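Local coordinates for protein glutathione S-transferase 2 (Onchocerca volvulus, PDB 1TU7) that catalyses the conjugation of glutathione to electrophilic compounds as a pi-class homodimer and appears to be central to the parasite's detoxification system, at residues Leu5-Ile10 / Pro16-Leu21; Pro51-Gly56 / Leu67-Arg72; Met89-Val94 / Ile147-Tyr152; Lys130-Arg135 / Asn140-Asp145; Val160-Ile163 / His167-Asp170. One frame throughout, in Å; residues are numbered along the deposited sequence.

Interaction 1: Leu5-Ile10 / Pro16-Leu21; sequences LTYFSI and PIRLFL. With GSH (glutathione), chain C.
The guanidinium of Arg18, inside the protein, is gripped on several sides. Its NH1 donates to Ile10 O at 2.8 Å in a nearly straight bond (166°), the donor tilted from the carbonyl plane, while NH2 gives a longer, more bent bond of 3.1 Å to Phe8 O, approaching almost along the C=O axis. Both acceptors lie in the guanidinium plane, as does water 1, which accepts from NH2 and lies within hydrogen-bonding distance of Leu5 O. Salt bridges from NE to Asp30 and from NH1 to Glu15 add two carboxylates, which probably balance the buried charge. The arginine chain runs extended from CG to NE, spanning the gap from helix 15-23 to the backbone at Phe8 and Ile10. Strand 3-8 and this helix are the first two elements of the beta-alpha-beta unit that opens the thioredoxin-like domain of the transferase; the short segments run 142° apart. Nearer the helix the contact turns apolar: Leu5 CD2 lies 3.6 Å from Arg18 CG, and Leu5 CD1 meets Ile17 CG2 at 3.9 Å. Tyr7 and Phe8 also reach glutathione. Tyr7, its CG anti to the backbone N (chi1 -167°), brings OH to 3.5 Å from GSH SG2, and Leu13 N is hydrogen-bonded to the same hydroxyl. Phe8 turns its ring edge to the ligand, with CE1 3.6 Å from GSH O2.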
# COMPACT_ATOMS: atom_id res chain seq x y z
N LEU A 5 -5.72 -19.23 -2.55
CA LEU A 5 -6.04 -17.82 -2.46
C LEU A 5 -7.50 -17.68 -2.17
O LEU A 5 -8.34 -18.14 -2.96
CB LEU A 5 -5.71 -17.13 -3.77
CG LEU A 5 -5.95 -15.62 -3.81
CD1 LEU A 5 -4.90 -14.88 -2.97
CD2 LEU A 5 -5.93 -15.14 -5.23
N THR A 6 -7.81 -17.04 -1.05
CA THR A 6 -9.18 -16.85 -0.59
C THR A 6 -9.56 -15.40 -0.81
O THR A 6 -8.89 -14.49 -0.32
CB THR A 6 -9.28 -17.25 0.87
OG1 THR A 6 -8.99 -18.65 0.97
CG2 THR A 6 -10.71 -17.08 1.38
N TYR A 7 -10.63 -15.18 -1.58
CA TYR A 7 -11.17 -13.86 -1.82
C TYR A 7 -12.63 -14.01 -2.22
O TYR A 7 -13.14 -15.11 -2.36
CB TYR A 7 -10.39 -13.13 -2.93
CG TYR A 7 -10.67 -11.65 -3.04
CD1 TYR A 7 -11.27 -11.12 -4.19
CD2 TYR A 7 -10.40 -10.78 -2.01
CE1 TYR A 7 -11.54 -9.78 -4.31
CE2 TYR A 7 -10.66 -9.42 -2.12
CZ TYR A 7 -11.22 -8.92 -3.30
OH TYR A 7 -11.50 -7.59 -3.46
N PHE A 8 -13.30 -12.89 -2.39
CA PHE A 8 -14.66 -12.93 -2.90
C PHE A 8 -14.66 -13.34 -4.37
O PHE A 8 -13.62 -13.40 -5.05
CB PHE A 8 -15.29 -11.56 -2.66
CG PHE A 8 -15.32 -11.20 -1.20
CD1 PHE A 8 -14.40 -10.32 -0.65
CD2 PHE A 8 -16.21 -11.86 -0.35
CE1 PHE A 8 -14.39 -10.03 0.70
CE2 PHE A 8 -16.20 -11.58 1.01
CZ PHE A 8 -15.29 -10.66 1.55
N SER A 9 -15.85 -13.62 -4.89
CA SER A 9 -16.00 -14.10 -6.24
C SER A 9 -16.13 -12.95 -7.22
O SER A 9 -17.08 -12.84 -7.98
CB SER A 9 -17.16 -15.08 -6.37
OG SER A 9 -16.94 -15.90 -7.49
N ILE A 10 -15.14 -12.07 -7.17
CA ILE A 10 -15.02 -10.90 -8.03
C ILE A 10 -13.53 -10.74 -8.29
O ILE A 10 -12.69 -11.38 -7.64
CB ILE A 10 -15.54 -9.59 -7.35
CG1 ILE A 10 -14.69 -9.24 -6.13
CG2 ILE A 10 -17.03 -9.72 -7.01
CD1 ILE A 10 -14.96 -7.88 -5.50
N PRO A 16 -4.85 -9.19 -9.39
CA PRO A 16 -3.42 -9.17 -9.76
C PRO A 16 -2.68 -10.38 -9.25
O PRO A 16 -1.72 -10.83 -9.91
CB PRO A 16 -2.91 -7.88 -9.16
CG PRO A 16 -4.12 -7.03 -9.13
CD PRO A 16 -5.25 -7.94 -8.71
N ILE A 17 -3.08 -10.89 -8.08
CA ILE A 17 -2.46 -12.11 -7.53
C ILE A 17 -2.83 -13.32 -8.38
O ILE A 17 -1.99 -14.15 -8.72
CB ILE A 17 -2.81 -12.29 -6.06
CG1 ILE A 17 -2.34 -11.08 -5.21
CG2 ILE A 17 -2.24 -13.60 -5.55
CD1 ILE A 17 -3.13 -10.91 -3.94
N ARG A 18 -4.10 -13.47 -8.69
CA ARG A 18 -4.53 -14.54 -9.59
C ARG A 18 -3.76 -14.48 -10.89
O ARG A 18 -3.31 -15.50 -11.40
CB ARG A 18 -6.02 -14.42 -9.86
CG ARG A 18 -6.90 -14.71 -8.67
CD ARG A 18 -8.33 -14.67 -9.00
NE ARG A 18 -9.22 -14.82 -7.84
CZ ARG A 18 -10.17 -13.97 -7.53
NH1 ARG A 18 -10.34 -12.85 -8.19
NH2 ARG A 18 -10.96 -14.23 -6.49
N LEU A 19 -3.59 -13.30 -11.46
CA LEU A 19 -2.90 -13.15 -12.73
C LEU A 19 -1.45 -13.60 -12.60
O LEU A 19 -0.93 -14.25 -13.50
CB LEU A 19 -2.98 -11.71 -13.24
CG LEU A 19 -4.37 -11.26 -13.69
CD1 LEU A 19 -4.52 -9.75 -13.74
CD2 LEU A 19 -4.71 -11.88 -15.06
N PHE A 20 -0.77 -13.20 -11.52
CA PHE A 20 0.59 -13.65 -11.23
C PHE A 20 0.68 -15.18 -11.27
O PHE A 20 1.50 -15.74 -11.97
CB PHE A 20 1.04 -13.06 -9.89
CG PHE A 20 2.44 -13.41 -9.47
CD1 PHE A 20 3.35 -12.39 -9.24
CD2 PHE A 20 2.85 -14.71 -9.22
CE1 PHE A 20 4.63 -12.66 -8.81
CE2 PHE A 20 4.16 -14.96 -8.79
CZ PHE A 20 5.03 -13.92 -8.59
N LEU A 21 -0.20 -15.83 -10.52
CA LEU A 21 -0.17 -17.27 -10.34
C LEU A 21 -0.47 -17.95 -11.67
O LEU A 21 0.19 -18.88 -12.06
CB LEU A 21 -1.16 -17.66 -9.25
CG LEU A 21 -0.84 -17.19 -7.85
CD1 LEU A 21 -2.02 -17.33 -6.96
CD2 LEU A 21 0.34 -17.98 -7.26
N1 GSH C . -5.26 -3.30 2.33
CA1 GSH C . -6.06 -4.44 2.08
C1 GSH C . -5.46 -5.37 1.11
O11 GSH C . -4.82 -4.76 0.10
O12 GSH C . -5.52 -6.65 1.04
CB1 GSH C . -7.51 -4.33 1.92
CG1 GSH C . -8.35 -5.57 2.11
CD1 GSH C . -9.82 -5.26 1.94
OE1 GSH C . -10.22 -3.97 1.87
N2 GSH C . -10.65 -6.27 1.83
CA2 GSH C . -12.09 -6.12 1.60
C2 GSH C . -12.81 -7.06 2.48
O2 GSH C . -12.21 -8.23 2.90
CB2 GSH C . -12.44 -6.48 0.16
SG2 GSH C . -11.91 -5.20 -1.00
N3 GSH C . -14.03 -6.76 2.88
CA3 GSH C . -14.72 -7.71 3.72
C3 GSH C . -15.04 -7.11 5.05
O31 GSH C . -14.34 -6.15 5.63
O32 GSH C . -16.17 -7.62 5.69
O HOH W 1 -10.14 -16.43 -4.74

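Interaction 2: Pro51-Gly56 / Leu67-Arg72; sequences PCLYDG and LRHLAR
In the glutathione-binding domain, strand 52-55 of the mixed sheet is packed against helix 63-73, the short segments inclined at 32° to each other. A histidine-carboxylate bond ties strand to helix: His69 NE2 donates to Asp55 OD2 over 2.6 Å in an almost straight bond (174°). The oxygen lies in the imidazole plane and is met on its anti side, with ring and carboxylate planes 68° apart. Asp55 OD2 also forms a salt bridge with Lys73, so two donors hold one carboxylate oxygen. The other ring nitrogen, ND1, is hydrogen-bonded to Glu81 of the second subunit, which helps fix the ring's rotation and probably polarises it between two carboxylates. Beside this polar pair, Leu53 and Leu70 reach toward each other tip to tip, their CD2 atoms 4.0 Å apart, and Leu53 CD2 also lies 4.3 Å from His69 CD2. An apolar strand-helix layer flanked by a polar link that continues into the dimer interface belongs here to the thioredoxin-like fold of the GST N-terminal domain.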
# COMPACT_ATOMS: atom_id res chain seq x y z
N PRO A 51 -7.88 -10.19 0.33
CA PRO A 51 -7.46 -11.57 0.09
C PRO A 51 -6.53 -12.15 1.11
O PRO A 51 -5.89 -11.41 1.87
CB PRO A 51 -6.75 -11.45 -1.26
CG PRO A 51 -6.20 -10.09 -1.28
CD PRO A 51 -7.25 -9.26 -0.62
N CYS A 52 -6.52 -13.47 1.15
CA CYS A 52 -5.55 -14.26 1.92
C CYS A 52 -4.90 -15.29 1.07
O CYS A 52 -5.61 -16.03 0.40
CB CYS A 52 -6.28 -14.93 3.07
SG CYS A 52 -5.24 -15.90 4.17
N LEU A 53 -3.58 -15.38 1.09
CA LEU A 53 -2.86 -16.48 0.48
C LEU A 53 -2.37 -17.42 1.56
O LEU A 53 -1.64 -17.01 2.47
CB LEU A 53 -1.67 -15.98 -0.34
CG LEU A 53 -0.86 -17.11 -0.98
CD1 LEU A 53 -1.64 -17.68 -2.15
CD2 LEU A 53 0.52 -16.52 -1.34
N TYR A 54 -2.76 -18.68 1.44
CA TYR A 54 -2.13 -19.76 2.17
C TYR A 54 -1.04 -20.34 1.29
O TYR A 54 -1.30 -20.80 0.19
CB TYR A 54 -3.18 -20.82 2.51
CG TYR A 54 -4.38 -20.32 3.30
CD1 TYR A 54 -5.53 -19.86 2.65
CD2 TYR A 54 -4.37 -20.31 4.71
CE1 TYR A 54 -6.63 -19.42 3.36
CE2 TYR A 54 -5.47 -19.87 5.41
CZ TYR A 54 -6.60 -19.44 4.74
OH TYR A 54 -7.73 -19.02 5.43
N ASP A 55 0.18 -20.24 1.78
CA ASP A 55 1.35 -20.77 1.10
C ASP A 55 1.91 -21.84 2.01
O ASP A 55 2.61 -21.53 2.99
CB ASP A 55 2.35 -19.66 0.89
CG ASP A 55 3.55 -20.12 0.12
OD1 ASP A 55 3.76 -21.35 -0.02
OD2 ASP A 55 4.36 -19.30 -0.36
N GLY A 56 1.56 -23.09 1.73
CA GLY A 56 1.82 -24.15 2.68
C GLY A 56 1.16 -23.81 4.02
O GLY A 56 -0.03 -23.51 4.05
N LEU A 67 1.61 -10.24 -2.87
CA LEU A 67 2.30 -10.07 -4.15
C LEU A 67 3.82 -10.03 -3.99
O LEU A 67 4.54 -10.66 -4.77
CB LEU A 67 1.78 -8.82 -4.83
CG LEU A 67 1.39 -8.65 -6.27
CD1 LEU A 67 0.86 -9.91 -6.92
CD2 LEU A 67 0.36 -7.51 -6.25
N ARG A 68 4.32 -9.28 -3.01
CA ARG A 68 5.77 -9.21 -2.83
C ARG A 68 6.36 -10.53 -2.35
O ARG A 68 7.47 -10.89 -2.70
CB ARG A 68 6.16 -8.08 -1.88
CG ARG A 68 6.07 -6.73 -2.56
CD ARG A 68 6.47 -5.58 -1.69
NE ARG A 68 5.44 -5.28 -0.74
CZ ARG A 68 4.40 -4.49 -0.98
NH1 ARG A 68 4.28 -3.94 -2.21
NH2 ARG A 68 3.49 -4.28 -0.06
N HIS A 69 5.62 -11.28 -1.53
CA HIS A 69 6.09 -12.58 -1.13
C HIS A 69 6.21 -13.52 -2.32
O HIS A 69 7.21 -14.20 -2.50
CB HIS A 69 5.16 -13.18 -0.08
CG HIS A 69 5.31 -14.64 0.12
ND1 HIS A 69 6.31 -15.18 0.88
CD2 HIS A 69 4.58 -15.68 -0.35
CE1 HIS A 69 6.19 -16.50 0.89
NE2 HIS A 69 5.14 -16.83 0.16
N LEU A 70 5.17 -13.57 -3.15
CA LEU A 70 5.24 -14.39 -4.33
C LEU A 70 6.37 -13.94 -5.27
O LEU A 70 7.08 -14.78 -5.84
CB LEU A 70 3.90 -14.35 -5.05
CG LEU A 70 2.77 -15.14 -4.38
CD1 LEU A 70 1.49 -14.82 -5.12
CD2 LEU A 70 3.07 -16.61 -4.38
N ALA A 71 6.52 -12.62 -5.40
CA ALA A 71 7.57 -12.06 -6.23
C ALA A 71 8.95 -12.51 -5.77
O ALA A 71 9.79 -12.87 -6.59
CB ALA A 71 7.48 -10.60 -6.23
N ARG A 72 9.24 -12.48 -4.48
CA ARG A 72 10.55 -12.95 -3.99
C ARG A 72 10.73 -14.45 -4.26
O ARG A 72 11.77 -14.87 -4.74
CB ARG A 72 10.72 -12.65 -2.50
CG ARG A 72 10.98 -11.20 -2.20
CD ARG A 72 11.27 -10.93 -0.72
NE ARG A 72 10.13 -11.27 0.14
CZ ARG A 72 9.19 -10.43 0.50
NH1 ARG A 72 9.22 -9.17 0.09
NH2 ARG A 72 8.18 -10.82 1.29

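Interaction 3: Met89-Val94 / Ile147-Tyr152; sequences MFCEGV and ISYADY
Helices 81-107 and 149-164 come close at Cys91 and Ala150, whose CA atoms are 5.1 Å apart, a spacing made possible by small side chains. Cys91 CB meets Ala150 CB at 4.0 Å. From the same cysteine, SG reaches the Tyr149 ring at its edge, 3.8 Å from CE1, and lies 74° off the ring normal at 5.0 Å from the centroid. This is a sulfur-aromatic contact made at the rim. Tyr149 sets its CG between the backbone N and the carbonyl carbon (chi1 66°), which carries the ring out from the helix toward the cysteine. Nearby, Ser148 N donates to Asp151 OD2 over 2.9 Å, so the aspartate side chain reaches back along the chain to the residue before Tyr149. Its other oxygen, OD1, accepts from Ile142 N in the preceding loop; the two carboxylate oxygens thus tie Ile142 and Ser148 together. Around the pair, Ala153 and Ile87 extend the apolar packing, and Asp88 also touches Tyr149. The close approach of two helices through cysteine and alanine lies in the interior of the all-helical C-terminal domain of the GST fold.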
# COMPACT_ATOMS: atom_id res chain seq x y z
N MET A 89 7.35 1.11 -6.24
CA MET A 89 6.86 2.46 -6.45
C MET A 89 5.77 2.47 -7.54
O MET A 89 4.72 3.09 -7.40
CB MET A 89 8.04 3.35 -6.84
CG MET A 89 7.69 4.78 -7.05
SD MET A 89 9.13 5.74 -7.64
CE MET A 89 8.85 5.70 -9.36
N PHE A 90 6.04 1.80 -8.65
CA PHE A 90 5.09 1.73 -9.77
C PHE A 90 3.78 1.07 -9.31
O PHE A 90 2.69 1.60 -9.54
CB PHE A 90 5.73 0.95 -10.94
CG PHE A 90 5.16 1.28 -12.30
CD1 PHE A 90 5.98 1.79 -13.28
CD2 PHE A 90 3.84 1.09 -12.61
CE1 PHE A 90 5.49 2.14 -14.49
CE2 PHE A 90 3.37 1.43 -13.87
CZ PHE A 90 4.20 1.97 -14.79
N CYS A 91 3.89 -0.06 -8.65
CA CYS A 91 2.74 -0.81 -8.17
C CYS A 91 1.92 0.03 -7.20
O CYS A 91 0.69 0.03 -7.25
CB CYS A 91 3.19 -2.13 -7.56
SG CYS A 91 1.84 -3.33 -7.40
N GLU A 92 2.59 0.77 -6.34
CA GLU A 92 1.89 1.67 -5.42
C GLU A 92 1.12 2.75 -6.17
O GLU A 92 0.02 3.13 -5.76
CB GLU A 92 2.85 2.29 -4.41
CG GLU A 92 3.37 1.30 -3.37
CD GLU A 92 2.28 0.77 -2.47
OE1 GLU A 92 1.95 -0.41 -2.61
OE2 GLU A 92 1.71 1.60 -1.72
N GLY A 93 1.70 3.27 -7.25
CA GLY A 93 0.94 4.19 -8.08
C GLY A 93 -0.29 3.55 -8.67
O GLY A 93 -1.33 4.15 -8.75
N VAL A 94 -0.18 2.29 -9.08
CA VAL A 94 -1.34 1.58 -9.61
C VAL A 94 -2.41 1.46 -8.54
O VAL A 94 -3.58 1.68 -8.80
CB VAL A 94 -0.93 0.20 -10.16
CG1 VAL A 94 -2.14 -0.59 -10.60
CG2 VAL A 94 0.04 0.38 -11.34
N ILE A 147 9.60 -9.86 -16.61
CA ILE A 147 8.35 -9.63 -15.93
C ILE A 147 8.56 -9.47 -14.44
O ILE A 147 9.48 -10.05 -13.85
CB ILE A 147 7.35 -10.76 -16.27
CG1 ILE A 147 5.92 -10.34 -15.87
CG2 ILE A 147 7.78 -12.12 -15.65
CD1 ILE A 147 4.89 -10.56 -16.88
N SER A 148 7.70 -8.67 -13.84
CA SER A 148 7.69 -8.45 -12.40
C SER A 148 6.27 -8.43 -11.89
O SER A 148 5.32 -8.34 -12.68
CB SER A 148 8.37 -7.14 -12.04
OG SER A 148 7.65 -6.01 -12.55
N TYR A 149 6.10 -8.42 -10.58
CA TYR A 149 4.75 -8.46 -10.06
C TYR A 149 3.95 -7.23 -10.47
O TYR A 149 2.72 -7.32 -10.61
CB TYR A 149 4.71 -8.64 -8.55
CG TYR A 149 5.25 -7.51 -7.71
CD1 TYR A 149 4.40 -6.52 -7.22
CD2 TYR A 149 6.59 -7.45 -7.35
CE1 TYR A 149 4.85 -5.50 -6.44
CE2 TYR A 149 7.05 -6.43 -6.51
CZ TYR A 149 6.18 -5.46 -6.06
OH TYR A 149 6.66 -4.46 -5.23
N ALA A 150 4.62 -6.10 -10.64
CA ALA A 150 3.93 -4.87 -10.94
C ALA A 150 3.26 -4.93 -12.30
O ALA A 150 2.23 -4.29 -12.49
CB ALA A 150 4.87 -3.67 -10.87
N ASP A 151 3.79 -5.72 -13.23
CA ASP A 151 3.14 -5.88 -14.52
C ASP A 151 1.72 -6.40 -14.41
O ASP A 151 0.82 -5.94 -15.14
CB ASP A 151 3.95 -6.81 -15.43
CG ASP A 151 5.26 -6.24 -15.83
OD1 ASP A 151 5.29 -5.11 -16.37
OD2 ASP A 151 6.29 -6.90 -15.64
N TYR A 152 1.47 -7.33 -13.51
CA TYR A 152 0.12 -7.87 -13.36
C TYR A 152 -0.84 -6.85 -12.80
O TYR A 152 -1.98 -6.78 -13.19
CB TYR A 152 0.12 -9.14 -12.48
CG TYR A 152 1.09 -10.20 -13.00
CD1 TYR A 152 2.22 -10.56 -12.24
CD2 TYR A 152 0.91 -10.81 -14.23
CE1 TYR A 152 3.09 -11.50 -12.71
CE2 TYR A 152 1.79 -11.76 -14.69
CZ TYR A 152 2.87 -12.08 -13.94
OH TYR A 152 3.75 -13.03 -14.41

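Interaction 4: Lys130-Arg135 / Asn140-Asp145; sequences KLLATR and NLILGD
Arg135 and Leu143 lie side by side, pointing the same way, with Arg135 CD 3.7 Å from Leu143 CD2, which sits over one face of the guanidinium. Arg135 CB packs 3.4 Å from Ile142 O. The buried Leu132 brings CD1 to 3.9 Å from Ile142 CG1, the two side chains crossing at about a right angle. Three waters bridge the segments: water 2 donates to Leu132 O and Ile142 O, water 3 donates to Arg135 O and Leu141 O and accepts from Asn140 N, and water 4 accepts from Arg135 NH1 at 2.6 Å while donating to Leu143 O. Two type I turns shape the backbones, Leu132-Arg135 and Leu141-Gly144. Leu131 O accepts from both Thr134 N and Thr134 OG1, the hydroxyl at 2.9 Å. Farther out, Tyr86 and Ile87 of helix 81-107 and Leu175 of helix 173-183 pack on these side chains. Carbonyl oxygens cannot bond to one another directly, so waters 2 and 3 supply the hydrogens that join them between the two segments, while water 4 relays a guanidinium N-H to a carbonyl.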
# COMPACT_ATOMS: atom_id res chain seq x y z
N LYS A 130 4.00 8.08 -18.99
CA LYS A 130 5.28 8.73 -18.80
C LYS A 130 6.28 7.83 -18.04
O LYS A 130 7.43 7.71 -18.42
CB LYS A 130 5.13 10.10 -18.14
CG LYS A 130 6.42 10.88 -17.92
CD LYS A 130 6.12 12.31 -17.51
CE LYS A 130 7.39 13.16 -17.45
NZ LYS A 130 7.15 14.57 -17.05
N LEU A 131 5.81 7.22 -16.96
CA LEU A 131 6.71 6.45 -16.10
C LEU A 131 7.12 5.17 -16.79
O LEU A 131 8.28 4.77 -16.72
CB LEU A 131 6.02 6.15 -14.79
CG LEU A 131 6.73 6.21 -13.45
CD1 LEU A 131 6.12 5.21 -12.43
CD2 LEU A 131 8.23 6.34 -13.45
N LEU A 132 6.19 4.53 -17.49
CA LEU A 132 6.50 3.27 -18.15
C LEU A 132 7.68 3.41 -19.12
O LEU A 132 8.48 2.48 -19.26
CB LEU A 132 5.25 2.74 -18.85
CG LEU A 132 5.39 1.42 -19.59
CD1 LEU A 132 5.73 0.29 -18.63
CD2 LEU A 132 4.10 1.12 -20.30
N ALA A 133 7.81 4.59 -19.74
CA ALA A 133 8.87 4.86 -20.70
C ALA A 133 10.27 4.73 -20.13
O ALA A 133 11.24 4.60 -20.87
CB ALA A 133 8.69 6.27 -21.25
N THR A 134 10.41 4.76 -18.81
CA THR A 134 11.75 4.90 -18.23
C THR A 134 12.62 3.67 -18.37
O THR A 134 13.83 3.77 -18.22
CB THR A 134 11.75 5.34 -16.76
OG1 THR A 134 11.09 4.36 -15.97
CG2 THR A 134 10.99 6.65 -16.52
N ARG A 135 12.01 2.51 -18.63
CA ARG A 135 12.78 1.28 -18.85
C ARG A 135 12.33 0.65 -20.14
O ARG A 135 11.15 0.56 -20.39
CB ARG A 135 12.61 0.31 -17.68
CG ARG A 135 13.19 0.89 -16.40
CD ARG A 135 13.10 0.00 -15.20
NE ARG A 135 13.73 0.59 -14.00
CZ ARG A 135 14.97 0.34 -13.56
NH1 ARG A 135 15.79 -0.48 -14.20
NH2 ARG A 135 15.39 0.91 -12.44
N ASN A 140 8.09 -2.68 -23.70
CA ASN A 140 7.95 -4.07 -23.31
C ASN A 140 7.23 -4.14 -21.95
O ASN A 140 6.05 -3.82 -21.88
CB ASN A 140 9.33 -4.77 -23.36
CG ASN A 140 9.25 -6.30 -23.46
OD1 ASN A 140 10.28 -6.99 -23.68
ND2 ASN A 140 8.07 -6.83 -23.35
N LEU A 141 7.92 -4.53 -20.90
CA LEU A 141 7.31 -4.63 -19.57
C LEU A 141 7.85 -3.54 -18.66
O LEU A 141 8.72 -2.72 -19.03
CB LEU A 141 7.54 -6.03 -18.99
CG LEU A 141 7.06 -7.18 -19.90
CD1 LEU A 141 7.54 -8.55 -19.39
CD2 LEU A 141 5.55 -7.11 -20.06
N ILE A 142 7.41 -3.50 -17.40
CA ILE A 142 7.81 -2.41 -16.53
C ILE A 142 9.32 -2.35 -16.34
O ILE A 142 9.89 -1.28 -16.34
CB ILE A 142 7.02 -2.48 -15.21
CG1 ILE A 142 5.57 -2.02 -15.44
CG2 ILE A 142 7.64 -1.62 -14.12
CD1 ILE A 142 4.64 -2.35 -14.31
N LEU A 143 9.98 -3.50 -16.22
CA LEU A 143 11.44 -3.50 -16.06
C LEU A 143 12.18 -3.62 -17.37
O LEU A 143 13.42 -3.66 -17.38
CB LEU A 143 11.89 -4.61 -15.10
CG LEU A 143 11.58 -4.32 -13.64
CD1 LEU A 143 12.03 -5.53 -12.76
CD2 LEU A 143 12.24 -3.01 -13.18
N GLY A 144 11.44 -3.66 -18.48
CA GLY A 144 12.02 -3.96 -19.79
C GLY A 144 11.69 -5.36 -20.26
O GLY A 144 10.54 -5.66 -20.57
N ASP A 145 12.67 -6.26 -20.31
CA ASP A 145 12.44 -7.59 -20.86
C ASP A 145 11.93 -8.63 -19.87
O ASP A 145 11.52 -9.71 -20.27
CB ASP A 145 13.75 -8.12 -21.46
CG ASP A 145 14.10 -7.46 -22.75
OD1 ASP A 145 15.21 -7.76 -23.26
OD2 ASP A 145 13.33 -6.66 -23.33
O HOH W 2 8.99 1.22 -16.83
O HOH W 3 9.50 -1.68 -21.39
O HOH W 4 15.30 -2.58 -15.74

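Interaction 5: Val160-Ile163 / His167-Asp170; sequences VHQI and HCLD
Cys168 SG fits closely against helix 149-164, 3.5 Å from His161 O and 4.0 Å from both His161 CB and Gln162 CG. Its SG lies between the backbone N and the carbonyl carbon (chi1 67°), and from there the sulfur meets the helix backbone as well as the side chains. Leu121 and Leu125 pack on the cysteine from helix 109-132. His161 turns its ring away from the contact, with NE2 hydrogen-bonded to Glu157. In contrast to this dry cysteine side, the partly exposed Gln162 makes the water-bridged half: it crosses Leu169 at about a right angle, NE2 standing 3.4 Å from Leu169 CD1. That amide nitrogen donates to water 5 at 2.7 Å, and the same water accepts from Leu169 N at 2.9 Å, so a single solvent molecule links side chain to loop. Residues His167-Asp170 form a type I turn, closed by Asp170 N donating to His167 O. Here the chain folds back on the last turns of a helix, through the type I turn in the loop joining helices 149-164 and 173-183 of the GST C-terminal domain.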
# COMPACT_ATOMS: atom_id res chain seq x y z
N VAL A 160 -9.47 -3.12 -16.30
CA VAL A 160 -10.73 -2.67 -15.69
C VAL A 160 -11.10 -1.29 -16.17
O VAL A 160 -12.28 -0.98 -16.36
CB VAL A 160 -10.75 -2.77 -14.16
CG1 VAL A 160 -10.41 -4.17 -13.71
CG2 VAL A 160 -9.91 -1.74 -13.51
N HIS A 161 -10.12 -0.44 -16.42
CA HIS A 161 -10.46 0.89 -16.93
C HIS A 161 -10.94 0.85 -18.38
O HIS A 161 -11.74 1.70 -18.76
CB HIS A 161 -9.34 1.89 -16.70
CG HIS A 161 -9.23 2.32 -15.27
ND1 HIS A 161 -9.77 3.48 -14.77
CD2 HIS A 161 -8.74 1.65 -14.20
CE1 HIS A 161 -9.56 3.53 -13.47
NE2 HIS A 161 -8.95 2.43 -13.10
N GLN A 162 -10.49 -0.11 -19.18
CA GLN A 162 -11.02 -0.27 -20.54
C GLN A 162 -12.42 -0.82 -20.52
O GLN A 162 -13.19 -0.54 -21.41
CB GLN A 162 -10.13 -1.17 -21.36
CG GLN A 162 -8.85 -0.53 -21.81
CD GLN A 162 -8.26 -1.24 -23.01
OE1 GLN A 162 -8.30 -2.49 -23.10
NE2 GLN A 162 -7.74 -0.48 -23.93
N ILE A 163 -12.76 -1.61 -19.51
CA ILE A 163 -14.14 -2.02 -19.35
C ILE A 163 -14.99 -0.77 -19.05
O ILE A 163 -16.09 -0.60 -19.59
CB ILE A 163 -14.29 -3.04 -18.23
CG1 ILE A 163 -13.62 -4.35 -18.61
CG2 ILE A 163 -15.78 -3.32 -17.95
CD1 ILE A 163 -13.48 -5.31 -17.53
N HIS A 167 -12.40 3.49 -24.65
CA HIS A 167 -11.48 4.35 -25.38
C HIS A 167 -10.38 4.95 -24.55
O HIS A 167 -9.64 5.81 -25.02
CB HIS A 167 -12.27 5.49 -26.04
CG HIS A 167 -13.28 5.00 -27.03
ND1 HIS A 167 -12.92 4.35 -28.19
CD2 HIS A 167 -14.63 5.04 -27.01
CE1 HIS A 167 -14.02 4.02 -28.86
NE2 HIS A 167 -15.07 4.43 -28.17
N CYS A 168 -10.27 4.58 -23.27
CA CYS A 168 -9.39 5.34 -22.36
C CYS A 168 -7.90 5.31 -22.70
O CYS A 168 -7.16 6.21 -22.28
CB CYS A 168 -9.59 4.94 -20.88
SG CYS A 168 -9.07 3.27 -20.44
N LEU A 169 -7.47 4.28 -23.43
CA LEU A 169 -6.06 4.15 -23.81
C LEU A 169 -5.75 4.63 -25.21
O LEU A 169 -4.60 4.50 -25.68
CB LEU A 169 -5.58 2.71 -23.65
CG LEU A 169 -5.76 2.08 -22.27
CD1 LEU A 169 -5.05 0.71 -22.19
CD2 LEU A 169 -5.33 3.02 -21.15
N ASP A 170 -6.74 5.23 -25.87
CA ASP A 170 -6.58 5.74 -27.23
C ASP A 170 -5.37 6.66 -27.33
O ASP A 170 -4.59 6.56 -28.29
CB ASP A 170 -7.83 6.54 -27.66
CG ASP A 170 -8.97 5.66 -28.15
OD1 ASP A 170 -8.85 4.41 -28.18
OD2 ASP A 170 -10.05 6.17 -28.52
O HOH W 5 -8.68 1.90 -24.67

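Interactions 1 and 2 share the mixed sheet of the N-terminal domain, where strands 3-8 and 52-55 are neighbours, and their centres are 11 Å apart. Interactions 3, 4 and 5 belong to the helical C-terminal domain. Interaction 4 is nested in the chain loop closed by interaction 3, their centres 11 Å apart, and touches it; the others follow in series. Interactions 3 and 5 both use helix 149-164, with centres 18 Å apart. Interaction 3 also touches interactions 1 and 2, Tyr149 and Tyr152 packing on helices 15-23 and 63-73, so it joins the two domains. Interactions 1 and 2 both touch glutathione; interactions 2, 3 and 4 have residues at the second subunit; interactions 4 and 5 lie away from the annotated sites.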